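Alr1585 protein (Nostoc sp., PDB 5C2I) is a haem-containing DyP-type (dye-decolorizing) peroxidase that probably uses hydrogen peroxide to oxidise dyes and related substrates. Local coordinates at residues Gly37-His45 against Glu183-Gln191; Ile113-Met121 against Ser391-Phe399. The protein carries 1 engineered substitution. One frame throughout, in Å; residues are numbered along the deposited sequence.

Contact 1 of 2, residues Gly37-His45 against Glu183-Gln191; sequences GHGRDHSVH and EDGFILRNQ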
loop_
_atom_site.group_PDB
_atom_site.type_symbol
_atom_site.label_atom_id
_atom_site.label_comp_id
_atom_site.label_asym_id
_atom_site.label_seq_id
_atom_site.Cartn_x
_atom_site.Cartn_y
_atom_site.Cartn_z
ATOM N N GLY A 37 -16.923 18.878 12.113
ATOM C CA GLY A 37 -15.728 19.104 11.284
ATOM C C GLY A 37 -15.914 18.690 9.834
ATOM O O GLY A 37 -16.650 17.752 9.538
ATOM N N HIS A 38 -15.280 19.422 8.917
ATOM C CA HIS A 38 -15.441 19.118 7.473
ATOM C C HIS A 38 -14.938 17.712 7.105
ATOM O O HIS A 38 -15.391 17.158 6.120
ATOM C CB HIS A 38 -14.830 20.204 6.562
ATOM C CG HIS A 38 -13.349 20.395 6.705
ATOM N ND1 HIS A 38 -12.433 19.422 6.351
ATOM C CD2 HIS A 38 -12.622 21.474 7.082
ATOM C CE1 HIS A 38 -11.209 19.884 6.540
ATOM N NE2 HIS A 38 -11.294 21.130 6.980
ATOM N N GLY A 39 -14.035 17.168 7.898
ATOM C CA GLY A 39 -13.520 15.807 7.704
ATOM C C GLY A 39 -12.692 15.524 6.449
ATOM O O GLY A 39 -12.531 14.367 6.069
ATOM N N ARG A 40 -12.243 16.561 5.742
ATOM C CA ARG A 40 -11.467 16.362 4.512
ATOM C C ARG A 40 -10.001 16.201 4.880
ATOM O O ARG A 40 -9.510 16.786 5.859
ATOM C CB ARG A 40 -11.640 17.525 3.519
ATOM C CG ARG A 40 -13.085 17.950 3.195
ATOM C CD ARG A 40 -13.948 16.895 2.508
ATOM N NE ARG A 40 -15.282 17.499 2.268
ATOM C CZ ARG A 40 -15.729 17.999 1.122
ATOM N NH1 ARG A 40 -15.024 17.958 -0.017
ATOM N NH2 ARG A 40 -16.910 18.602 1.091
ATOM N N ASP A 41 -9.288 15.448 4.065
ATOM C CA ASP A 41 -7.888 15.116 4.363
ATOM C C ASP A 41 -6.873 16.229 4.096
ATOM O O ASP A 41 -5.774 16.195 4.621
ATOM C CB ASP A 41 -7.470 13.901 3.550
ATOM C CG ASP A 41 -7.975 12.615 4.162
ATOM O OD1 ASP A 41 -7.943 12.501 5.428
ATOM O OD2 ASP A 41 -8.384 11.742 3.358
ATOM N N HIS A 42 -7.249 17.200 3.302
ATOM C CA HIS A 42 -6.322 18.267 2.919
ATOM C C HIS A 42 -7.047 19.600 2.971
ATOM O O HIS A 42 -8.236 19.691 2.658
ATOM C CB HIS A 42 -5.792 18.038 1.514
ATOM C CG HIS A 42 -4.979 16.806 1.380
ATOM N ND1 HIS A 42 -3.647 16.756 1.744
ATOM C CD2 HIS A 42 -5.312 15.558 0.972
ATOM C CE1 HIS A 42 -3.204 15.518 1.594
ATOM N NE2 HIS A 42 -4.193 14.774 1.118
ATOM N N SER A 43 -6.319 20.633 3.358
ATOM C CA SER A 43 -6.894 21.938 3.336
ATOM C C SER A 43 -5.865 22.984 2.963
ATOM O O SER A 43 -4.640 22.738 3.023
ATOM C CB SER A 43 -7.516 22.240 4.679
ATOM O OG SER A 43 -6.531 22.264 5.635
ATOM N N VAL A 44 -6.392 24.100 2.495
ATOM C CA VAL A 44 -5.570 25.280 2.186
ATOM C C VAL A 44 -6.149 26.427 2.985
ATOM O O VAL A 44 -7.378 26.651 2.991
ATOM C CB VAL A 44 -5.549 25.594 0.685
ATOM C CG1 VAL A 44 -4.797 26.884 0.383
ATOM C CG2 VAL A 44 -4.955 24.418 -0.118
ATOM N N HIS A 45 -5.263 27.148 3.650
ATOM C CA HIS A 45 -5.610 28.325 4.429
ATOM C C HIS A 45 -4.944 29.523 3.773
ATOM O O HIS A 45 -3.714 29.558 3.675
ATOM C CB HIS A 45 -5.073 28.183 5.857
ATOM C CG HIS A 45 -5.661 27.042 6.615
ATOM N ND1 HIS A 45 -5.092 26.575 7.778
ATOM C CD2 HIS A 45 -6.726 26.240 6.362
ATOM C CE1 HIS A 45 -5.814 25.565 8.233
ATOM N NE2 HIS A 45 -6.797 25.335 7.383
ATOM N N GLU A 183 -1.103 28.296 4.382
ATOM C CA GLU A 183 -0.797 26.967 4.875
ATOM C C GLU A 183 -1.508 25.906 4.026
ATOM O O GLU A 183 -2.592 26.148 3.455
ATOM C CB GLU A 183 -1.200 26.816 6.339
ATOM C CG GLU A 183 -0.489 27.762 7.324
ATOM C CD GLU A 183 0.972 27.432 7.570
ATOM O OE1 GLU A 183 1.452 26.317 7.240
ATOM O OE2 GLU A 183 1.668 28.334 8.122
ATOM N N ASP A 184 -0.897 24.717 3.987
ATOM C CA ASP A 184 -1.483 23.534 3.390
ATOM C C ASP A 184 -1.544 22.472 4.489
ATOM O O ASP A 184 -0.561 21.797 4.766
ATOM C CB ASP A 184 -0.629 23.042 2.222
ATOM C CG ASP A 184 -0.794 23.906 0.980
ATOM O OD1 ASP A 184 -0.134 24.986 0.881
ATOM O OD2 ASP A 184 -1.631 23.523 0.128
ATOM N N GLY A 185 -2.695 22.395 5.131
ATOM C CA GLY A 185 -2.928 21.484 6.233
ATOM C C GLY A 185 -3.202 20.081 5.763
ATOM O O GLY A 185 -3.707 19.844 4.660
ATOM N N PHE A 186 -2.831 19.127 6.603
ATOM C CA PHE A 186 -3.058 17.721 6.313
ATOM C C PHE A 186 -3.302 16.946 7.603
ATOM O O PHE A 186 -3.055 17.452 8.707
ATOM C CB PHE A 186 -1.883 17.121 5.534
ATOM C CG PHE A 186 -0.577 17.167 6.267
ATOM C CD1 PHE A 186 -0.198 16.114 7.098
ATOM C CD2 PHE A 186 0.245 18.239 6.146
ATOM C CE1 PHE A 186 1.014 16.164 7.778
ATOM C CE2 PHE A 186 1.466 18.292 6.821
ATOM C CZ PHE A 186 1.835 17.250 7.637
ATOM N N ILE A 187 -3.740 15.709 7.449
ATOM C CA ILE A 187 -4.043 14.841 8.584
ATOM C C ILE A 187 -2.943 13.834 8.718
ATOM O O ILE A 187 -2.672 13.039 7.817
ATOM C CB ILE A 187 -5.392 14.094 8.387
ATOM C CG1 ILE A 187 -6.538 15.066 8.137
ATOM C CG2 ILE A 187 -5.711 13.190 9.573
ATOM C CD1 ILE A 187 -6.835 16.073 9.213
ATOM N N LEU A 188 -2.251 13.903 9.835
ATOM C CA LEU A 188 -1.249 12.957 10.212
ATOM C C LEU A 188 -1.880 11.731 10.862
ATOM O O LEU A 188 -2.805 11.868 11.634
ATOM C CB LEU A 188 -0.312 13.672 11.179
ATOM C CG LEU A 188 1.053 13.141 11.474
ATOM C CD1 LEU A 188 1.913 13.156 10.221
ATOM C CD2 LEU A 188 1.671 14.052 12.531
ATOM N N ARG A 189 -1.410 10.558 10.462
ATOM C CA ARG A 189 -1.885 9.277 10.992
ATOM C C ARG A 189 -0.747 8.387 11.416
ATOM O O ARG A 189 0.351 8.471 10.890
ATOM C CB ARG A 189 -2.710 8.514 9.974
ATOM C CG ARG A 189 -4.027 9.178 9.712
ATOM C CD ARG A 189 -4.799 8.425 8.652
ATOM N NE ARG A 189 -5.856 9.291 8.161
ATOM C CZ ARG A 189 -7.067 9.396 8.666
ATOM N NH1 ARG A 189 -7.453 8.636 9.687
ATOM N NH2 ARG A 189 -7.909 10.247 8.093
ATOM N N ASN A 190 -1.001 7.563 12.417
ATOM C CA ASN A 190 -0.018 6.587 12.847
ATOM C C ASN A 190 -0.236 5.296 12.059
ATOM O O ASN A 190 -1.168 5.194 11.259
ATOM C CB ASN A 190 -0.059 6.366 14.366
ATOM C CG ASN A 190 -1.386 5.787 14.847
ATOM O OD1 ASN A 190 -2.185 5.249 14.076
ATOM N ND2 ASN A 190 -1.621 5.917 16.152
ATOM N N GLN A 191 0.604 4.314 12.292
ATOM C CA GLN A 191 0.509 3.078 11.505
ATOM C C GLN A 191 -0.812 2.327 11.731
ATOM O O GLN A 191 -1.267 1.626 10.856
ATOM C CB GLN A 191 1.748 2.188 11.702
ATOM C CG GLN A 191 1.486 0.864 12.387
ATOM C CD GLN A 191 2.751 0.051 12.616
ATOM O OE1 GLN A 191 3.800 0.339 12.033
ATOM N NE2 GLN A 191 2.665 -0.966 13.478
HETATM O O HOH W 1 -3.920 14.104 5.000
HETATM O O HOH W 2 -2.427 19.091 2.331
HETATM O O HOH W 3 -3.337 21.428 1.030
#
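His-45 and Glu-183 form a hydrogen-bonded pair within two antiparallel strands, each backbone giving and taking a bond: His-45 N to Glu-183 O at 2.9 Å, nearly straight at 173°, and Glu-183 N to His-45 O at 3.0 Å. At the next hydrogen-bonded pair, Ser-43 with Gly-185, Ser-43 N donates to Gly-185 O at 3.0 Å, while the return bond is bent and weak. A chi1 of 64° sets Ser-43 OG between its backbone N and carbonyl carbon, which brings it over Gly-185, 3.7 Å from CA; glycine suits the place because a CB would collide with the hydroxyl. On the other face Val-44 and Asp-184 run alongside each other, CG2 3.5 Å from OD2, and a water gives to both Asp-184 OD2 and Ser-43 O.

Another water links His-42 ND1 to Gly-185 O. Toward Asp-41 and Ile-187 the backbones draw apart, and a water takes the N-H of Ile-187 and gives to Asp-41 O, joining the two. Here Asp-41 OD1 meets the edge of the Arg-189 guanidinium, the planes almost perpendicular, in a weak salt bridge to NH2 of 3.5 Å; Arg-189 NH1 bonds Gly-193 O.

His-45 ND1 is anchored by Tyr-256 OH, Asp-184 OD1 by Asn-167 of the second subunit. Strand 42-50 runs between 177-189 and 150-156 in the antiparallel sheet of the ferredoxin-like DyP fold, with helix 159-176 covering the face that carries His-42, Val-44 and Asp-184.

Contact 2 of 2, residues Ile113-Met121 against Ser391-Phe399; sequences IPGDKPFRM and SNIENQFNF. With EDO (1,2-ethanediol), chain G.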
loop_
_atom_site.group_PDB
_atom_site.type_symbol
_atom_site.label_atom_id
_atom_site.label_comp_id
_atom_site.label_asym_id
_atom_site.label_seq_id
_atom_site.Cartn_x
_atom_site.Cartn_y
_atom_site.Cartn_z
ATOM N N ILE A 113 -20.109 45.410 14.447
ATOM C CA ILE A 113 -19.016 44.442 14.411
ATOM C C ILE A 113 -19.288 43.448 15.541
ATOM O O ILE A 113 -19.689 43.841 16.616
ATOM C CB ILE A 113 -17.658 45.165 14.544
ATOM C CG1 ILE A 113 -17.454 46.057 13.287
ATOM C CG2 ILE A 113 -16.491 44.192 14.760
ATOM C CD1 ILE A 113 -16.185 46.873 13.286
ATOM N N PRO A 114 -19.069 42.151 15.296
ATOM C CA PRO A 114 -19.224 41.187 16.380
ATOM C C PRO A 114 -18.602 41.656 17.689
ATOM O O PRO A 114 -17.479 42.203 17.694
ATOM C CB PRO A 114 -18.573 39.900 15.810
ATOM C CG PRO A 114 -18.827 40.024 14.322
ATOM C CD PRO A 114 -18.638 41.497 14.041
ATOM N N GLY A 115 -19.328 41.425 18.784
ATOM C CA GLY A 115 -19.017 42.027 20.057
ATOM C C GLY A 115 -17.959 41.394 20.937
ATOM O O GLY A 115 -17.540 42.020 21.910
ATOM N N ASP A 116 -17.496 40.196 20.620
ATOM C CA ASP A 116 -16.538 39.486 21.501
ATOM C C ASP A 116 -15.299 40.318 21.741
ATOM O O ASP A 116 -14.688 40.827 20.787
ATOM C CB ASP A 116 -16.196 38.128 20.879
ATOM C CG ASP A 116 -15.197 37.338 21.690
ATOM O OD1 ASP A 116 -13.988 37.519 21.479
ATOM O OD2 ASP A 116 -15.640 36.561 22.553
ATOM N N LYS A 117 -14.895 40.504 23.006
ATOM C CA LYS A 117 -13.793 41.465 23.283
ATOM C C LYS A 117 -12.421 41.023 22.752
ATOM O O LYS A 117 -11.713 41.829 22.126
ATOM C CB LYS A 117 -13.712 41.835 24.778
ATOM C CG LYS A 117 -14.848 42.676 25.303
ATOM C CD LYS A 117 -14.616 42.975 26.791
ATOM C CE LYS A 117 -15.518 44.075 27.322
ATOM N NZ LYS A 117 -16.905 43.960 26.796
ATOM N N PRO A 118 -12.023 39.755 22.974
ATOM C CA PRO A 118 -10.745 39.351 22.409
ATOM C C PRO A 118 -10.761 39.489 20.881
ATOM O O PRO A 118 -9.769 39.939 20.290
ATOM C CB PRO A 118 -10.632 37.887 22.842
ATOM C CG PRO A 118 -11.346 37.879 24.180
ATOM C CD PRO A 118 -12.494 38.813 24.002
ATOM N N PHE A 119 -11.855 39.089 20.258
ATOM C CA PHE A 119 -11.979 39.200 18.780
ATOM C C PHE A 119 -11.738 40.649 18.343
ATOM O O PHE A 119 -10.963 40.890 17.420
ATOM C CB PHE A 119 -13.369 38.702 18.336
ATOM C CG PHE A 119 -13.772 39.179 16.975
ATOM C CD1 PHE A 119 -13.294 38.558 15.859
ATOM C CD2 PHE A 119 -14.582 40.296 16.830
ATOM C CE1 PHE A 119 -13.681 38.990 14.586
ATOM C CE2 PHE A 119 -14.983 40.730 15.574
ATOM C CZ PHE A 119 -14.515 40.095 14.447
ATOM N N ARG A 120 -12.339 41.601 19.056
ATOM C CA ARG A 120 -12.130 43.035 18.738
ATOM C C ARG A 120 -10.722 43.532 19.002
ATOM O O ARG A 120 -10.163 44.327 18.236
ATOM C CB ARG A 120 -13.093 43.886 19.488
ATOM C CG ARG A 120 -14.507 43.698 18.996
ATOM C CD ARG A 120 -15.390 44.715 19.656
ATOM N NE ARG A 120 -16.644 44.764 18.970
ATOM C CZ ARG A 120 -17.499 45.745 19.042
ATOM N NH1 ARG A 120 -17.272 46.770 19.818
ATOM N NH2 ARG A 120 -18.610 45.641 18.371
ATOM N N MET A 121 -10.116 43.031 20.044
ATOM C CA MET A 121 -8.768 43.446 20.381
ATOM C C MET A 121 -7.748 42.919 19.361
ATOM O O MET A 121 -6.775 43.589 19.061
ATOM C CB MET A 121 -8.440 42.979 21.806
ATOM C CG MET A 121 -9.243 43.754 22.847
ATOM S SD MET A 121 -9.284 42.924 24.433
ATOM C CE MET A 121 -7.756 43.572 25.188
ATOM N N SER A 391 -18.482 30.417 21.326
ATOM C CA SER A 391 -19.320 31.597 21.286
ATOM C C SER A 391 -18.707 32.793 22.044
ATOM O O SER A 391 -19.185 33.924 21.903
ATOM C CB SER A 391 -20.696 31.298 21.857
ATOM O OG SER A 391 -20.605 30.865 23.200
ATOM N N ASN A 392 -17.693 32.534 22.869
ATOM C CA ASN A 392 -17.104 33.549 23.733
ATOM C C ASN A 392 -15.629 33.225 23.963
ATOM O O ASN A 392 -15.296 32.298 24.729
ATOM C CB ASN A 392 -17.867 33.630 25.072
ATOM C CG ASN A 392 -17.381 34.756 25.974
ATOM O OD1 ASN A 392 -16.217 35.049 26.057
ATOM N ND2 ASN A 392 -18.284 35.339 26.702
ATOM N N ILE A 393 -14.756 33.956 23.306
ATOM C CA ILE A 393 -13.323 33.654 23.376
ATOM C C ILE A 393 -12.803 33.894 24.773
ATOM O O ILE A 393 -11.982 33.099 25.283
ATOM C CB ILE A 393 -12.488 34.476 22.334
ATOM C CG1 ILE A 393 -12.917 34.086 20.908
ATOM C CG2 ILE A 393 -10.999 34.257 22.506
ATOM C CD1 ILE A 393 -12.334 34.990 19.834
ATOM N N GLU A 394 -13.242 34.968 25.400
ATOM C CA GLU A 394 -12.796 35.265 26.756
ATOM C C GLU A 394 -13.081 34.120 27.737
ATOM O O GLU A 394 -12.215 33.768 28.586
ATOM C CB GLU A 394 -13.413 36.564 27.264
ATOM C CG GLU A 394 -13.006 36.979 28.647
ATOM C CD GLU A 394 -13.622 38.344 28.964
ATOM O OE1 GLU A 394 -13.127 39.351 28.426
ATOM O OE2 GLU A 394 -14.655 38.396 29.672
ATOM N N ASN A 395 -14.250 33.526 27.593
ATOM C CA ASN A 395 -14.696 32.466 28.476
ATOM C C ASN A 395 -14.311 31.040 28.040
ATOM O O ASN A 395 -14.398 30.095 28.829
ATOM C CB ASN A 395 -16.202 32.520 28.614
ATOM C CG ASN A 395 -16.679 31.677 29.788
ATOM O OD1 ASN A 395 -16.281 31.908 30.902
ATOM N ND2 ASN A 395 -17.510 30.682 29.519
ATOM N N GLN A 396 -13.831 30.883 26.809
ATOM C CA GLN A 396 -13.503 29.553 26.268
ATOM C C GLN A 396 -12.000 29.453 25.975
ATOM O O GLN A 396 -11.249 29.306 26.921
ATOM C CB GLN A 396 -14.478 29.169 25.123
ATOM C CG GLN A 396 -15.880 29.044 25.731
ATOM C CD GLN A 396 -17.028 28.892 24.743
ATOM O OE1 GLN A 396 -17.666 29.874 24.348
ATOM N NE2 GLN A 396 -17.280 27.666 24.323
ATOM N N PHE A 397 -11.530 29.580 24.738
ATOM C CA PHE A 397 -10.094 29.433 24.513
ATOM C C PHE A 397 -9.220 30.270 25.480
ATOM O O PHE A 397 -8.249 29.743 26.038
ATOM C CB PHE A 397 -9.655 29.719 23.081
ATOM C CG PHE A 397 -8.181 29.787 22.944
ATOM C CD1 PHE A 397 -7.432 28.622 22.839
ATOM C CD2 PHE A 397 -7.511 30.997 23.006
ATOM C CE1 PHE A 397 -6.028 28.693 22.814
ATOM C CE2 PHE A 397 -6.142 31.057 22.964
ATOM C CZ PHE A 397 -5.397 29.898 22.866
ATOM N N ASN A 398 -9.457 31.581 25.572
ATOM C CA ASN A 398 -8.561 32.410 26.384
ATOM C C ASN A 398 -8.555 31.964 27.843
ATOM O O ASN A 398 -7.508 32.015 28.518
ATOM C CB ASN A 398 -8.907 33.900 26.308
ATOM C CG ASN A 398 -8.339 34.589 25.076
ATOM O OD1 ASN A 398 -7.951 33.953 24.101
ATOM N ND2 ASN A 398 -8.316 35.905 25.117
ATOM N N PHE A 399 -9.736 31.602 28.334
ATOM C CA PHE A 399 -9.916 31.099 29.700
ATOM C C PHE A 399 -9.125 29.810 29.915
ATOM O O PHE A 399 -8.387 29.695 30.875
ATOM C CB PHE A 399 -11.400 30.889 29.970
ATOM C CG PHE A 399 -11.750 30.734 31.416
ATOM C CD1 PHE A 399 -11.603 29.499 32.054
ATOM C CD2 PHE A 399 -12.293 31.800 32.133
ATOM C CE1 PHE A 399 -11.942 29.355 33.395
ATOM C CE2 PHE A 399 -12.661 31.643 33.460
ATOM C CZ PHE A 399 -12.444 30.428 34.112
HETATM C C1 EDO G . -20.203 30.732 26.718
HETATM O O1 EDO G . -18.780 30.900 26.712
HETATM C C2 EDO G . -20.721 29.487 27.439
HETATM O O2 EDO G . -20.157 28.242 27.034
HETATM O O HOH W 4 -18.577 36.677 22.810
#
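Pro-118, Ile-393 and Asp-116 carry most of this contact, in which the N-terminus of helix 117-121 meets the turn leading into helix 397-405. Asp-116 is the N-cap: its OD1 accepts from Phe-119 N at 2.9 Å with the anti lone pair. The other oxygen reaches across, and OD2 takes the N-H of Ile-393 at 2.9 Å from the syn side, 30° out of the carboxylate plane. A chi1 of 179° swings the carboxylate away from the Asp-116 amide and out between helix and turn; a water also gives to OD2 and to Ser-391 O. An asparagine here, with a single amide oxygen, is likely to leave either Phe-119 N or Ile-393 N without its acceptor.

Ile-393 crosses Asp-116 at about a right angle: CD1 lies against Asp-116 OD1 at 3.4 Å with Phe-119 CB behind it at 4.1 Å, and CG2 packs on Pro-118 CB at 3.7 Å. Proline suits the first turn of a helix, where its missing N-H costs no bond, and its ring is a compact apolar surface. Tyr-455 of strand 448-458 touches both Pro-118 and Ile-393, and also bonds Asn-398 OD1. The Asn-398 side chain runs antiparallel to that of the proline, with ND2 3.7 Å from Pro-118 CG.

The two contacts lie on opposite sides of the chain's centre, their centres 26 Å apart and their nearest atoms about 15 Å apart, so neither touches the other. Contact 1 stays within the N-terminal part of the chain, pairing two neighbouring strands, whereas contact 2 joins a helix of that part to a turn in the C-terminal part. Strand 250-261 reaches both: Tyr-256 and Lys-258 meet contact 1, Tyr-253 meets contact 2. The haem lies nearer contact 2, where Phe-397 belongs to its pocket and the side chain of Asn-398 is about 8 Å from the haem; the side chain of Ile-187 in contact 1 is about 12 Å from the haem.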